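Local structure of PlyP35 (Listeria phage P35, 6S3Y) at residues Asn5-Ile10 and Lys107-Pro112. The protein is the cell wall-binding part of a phage endolysin, a hydrolase that probably breaks down the Listeria cell wall once this region has anchored it there. Numbering follows the deposited sequence.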
loop_
_atom_site.group_PDB
_atom_site.type_symbol
_atom_site.label_atom_id
_atom_site.label_comp_id
_atom_site.label_asym_id
_atom_site.label_seq_id
_atom_site.Cartn_x
_atom_site.Cartn_y
_atom_site.Cartn_z
ATOM N N ASN A 5 19.826 10.512 -8.315
ATOM C CA ASN A 5 18.349 10.387 -8.389
ATOM C C ASN A 5 17.973 8.975 -8.856
ATOM O O ASN A 5 18.796 8.285 -9.498
ATOM C CB ASN A 5 17.675 11.504 -9.192
ATOM C CG ASN A 5 18.187 11.622 -10.607
ATOM O OD1 ASN A 5 18.194 10.637 -11.341
ATOM N ND2 ASN A 5 18.592 12.824 -10.992
ATOM N N ILE A 6 16.758 8.567 -8.503
ATOM C CA ILE A 6 16.135 7.258 -8.840
ATOM C C ILE A 6 14.791 7.578 -9.484
ATOM O O ILE A 6 13.994 8.329 -8.880
ATOM C CB ILE A 6 15.966 6.410 -7.566
ATOM C CG1 ILE A 6 17.276 6.246 -6.794
ATOM C CG2 ILE A 6 15.299 5.096 -7.887
ATOM C CD1 ILE A 6 18.324 5.503 -7.601
ATOM N N ASN A 7 14.538 7.046 -10.672
ATOM C CA ASN A 7 13.192 7.082 -11.292
ATOM C C ASN A 7 12.399 5.902 -10.723
ATOM O O ASN A 7 12.931 4.787 -10.712
ATOM C CB ASN A 7 13.290 7.045 -12.811
ATOM C CG ASN A 7 13.955 8.294 -13.349
ATOM O OD1 ASN A 7 13.450 9.390 -13.162
ATOM N ND2 ASN A 7 15.067 8.129 -14.031
ATOM N N ILE A 8 11.179 6.154 -10.265
ATOM C CA ILE A 8 10.333 5.107 -9.637
ATOM C C ILE A 8 8.980 5.093 -10.329
ATOM O O ILE A 8 8.554 6.127 -10.877
ATOM C CB ILE A 8 10.195 5.315 -8.119
ATOM C CG1 ILE A 8 9.322 6.527 -7.777
ATOM C CG2 ILE A 8 11.554 5.381 -7.464
ATOM C CD1 ILE A 8 9.023 6.625 -6.263
ATOM N N VAL A 9 8.323 3.946 -10.264
ATOM C CA VAL A 9 6.915 3.791 -10.698
ATOM C C VAL A 9 6.163 3.076 -9.576
ATOM O O VAL A 9 6.630 2.026 -9.085
ATOM C CB VAL A 9 6.814 3.085 -12.068
ATOM C CG1 VAL A 9 7.665 1.855 -12.122
ATOM C CG2 VAL A 9 5.375 2.763 -12.446
ATOM N N ILE A 10 5.049 3.670 -9.161
ATOM C CA ILE A 10 4.206 3.111 -8.076
ATOM C C ILE A 10 3.596 1.805 -8.622
ATOM O O ILE A 10 3.116 1.793 -9.781
ATOM C CB ILE A 10 3.182 4.145 -7.583
ATOM C CG1 ILE A 10 3.769 5.024 -6.470
ATOM C CG2 ILE A 10 1.897 3.468 -7.091
ATOM C CD1 ILE A 10 5.081 5.675 -6.813
ATOM N N LYS A 107 4.535 8.042 -11.793
ATOM C CA LYS A 107 5.978 8.145 -12.136
ATOM C C LYS A 107 6.606 9.241 -11.272
ATOM O O LYS A 107 6.113 10.366 -11.297
ATOM C CB LYS A 107 6.157 8.446 -13.633
ATOM C CG LYS A 107 5.519 7.440 -14.601
ATOM C CD LYS A 107 5.993 6.021 -14.373
ATOM C CE LYS A 107 5.515 5.011 -15.409
ATOM N NZ LYS A 107 4.080 4.651 -15.254
ATOM N N GLY A 108 7.619 8.920 -10.491
ATOM C CA GLY A 108 8.221 9.894 -9.570
ATOM C C GLY A 108 9.724 9.880 -9.628
ATOM O O GLY A 108 10.286 8.981 -10.297
ATOM N N ILE A 109 10.357 10.805 -8.917
ATOM C CA ILE A 109 11.831 10.841 -8.742
ATOM C C ILE A 109 12.115 10.910 -7.246
ATOM O O ILE A 109 11.424 11.659 -6.556
ATOM C CB ILE A 109 12.440 12.023 -9.512
ATOM C CG1 ILE A 109 12.114 11.950 -11.013
ATOM C CG2 ILE A 109 13.951 12.074 -9.302
ATOM C CD1 ILE A 109 12.563 13.168 -11.801
ATOM N N THR A 110 13.061 10.129 -6.769
ATOM C CA THR A 110 13.491 10.116 -5.360
ATOM C C THR A 110 15.012 10.001 -5.344
ATOM O O THR A 110 15.624 10.187 -6.409
ATOM C CB THR A 110 12.778 9.017 -4.563
ATOM O OG1 THR A 110 13.094 9.187 -3.176
ATOM C CG2 THR A 110 13.168 7.628 -5.004
ATOM N N HIS A 111 15.590 9.750 -4.180
ATOM C CA HIS A 111 17.054 9.691 -3.956
ATOM C C HIS A 111 17.314 8.513 -3.048
ATOM O O HIS A 111 16.446 8.188 -2.252
ATOM C CB HIS A 111 17.584 10.994 -3.322
ATOM C CG HIS A 111 17.252 12.196 -4.136
ATOM N ND1 HIS A 111 16.089 12.900 -3.959
ATOM C CD2 HIS A 111 17.865 12.728 -5.212
ATOM C CE1 HIS A 111 16.028 13.855 -4.852
ATOM N NE2 HIS A 111 17.100 13.774 -5.631
ATOM N N PRO A 112 18.502 7.882 -3.141
ATOM C CA PRO A 112 18.889 6.791 -2.257
ATOM C C PRO A 112 18.650 7.187 -0.809
ATOM O O PRO A 112 19.081 8.243 -0.418
ATOM C CB PRO A 112 20.397 6.580 -2.485
ATOM C CG PRO A 112 20.622 7.126 -3.864
ATOM C CD PRO A 112 19.566 8.194 -4.094
HETATM O O HOH W 1 10.591 9.604 -13.165
#
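G108 O takes two donors: I8 N at 3.0 Å, which lies 35° above the carbonyl plane, and a water 3.0 Å away. The same water also donates to N7 OD1 (2.9 Å), tying the amide side chain to the neighbouring strand. I8 O accepts G108 N in return, and I6 and T110 form the next hydrogen-bonded pair, T110 N meeting I6 O at 2.9 Å within the carbonyl plane. Between these pairs I109 CA sends a CH...O contact to I6 O. On the face carrying N7, V9, K107 and I109, the lysine bends at chi2 (-56°) and chi4 (-74°), laying CD and CE alongside V9 and NZ 3.6 Å from V9 CG2; its ammonium is hydrogen-bonded to G105 O. I109 CG1 lies beside N7 OD1. On the other face, T110 CG2 packs crosswise on I8 CG2 (3.7 Å), while T110 OG1 is hydrogen-bonded to P119 O. Past the strand end, I6 CG1 touches P112 CD (4.0 Å). Strand 107-110 thus pairs with strand 6-17 in a sheet also holding 27-32 and 136-137: backbone bonds set the register between a mixed, water-bridged face and a more apolar one of I6, I8 and the T110 methyl.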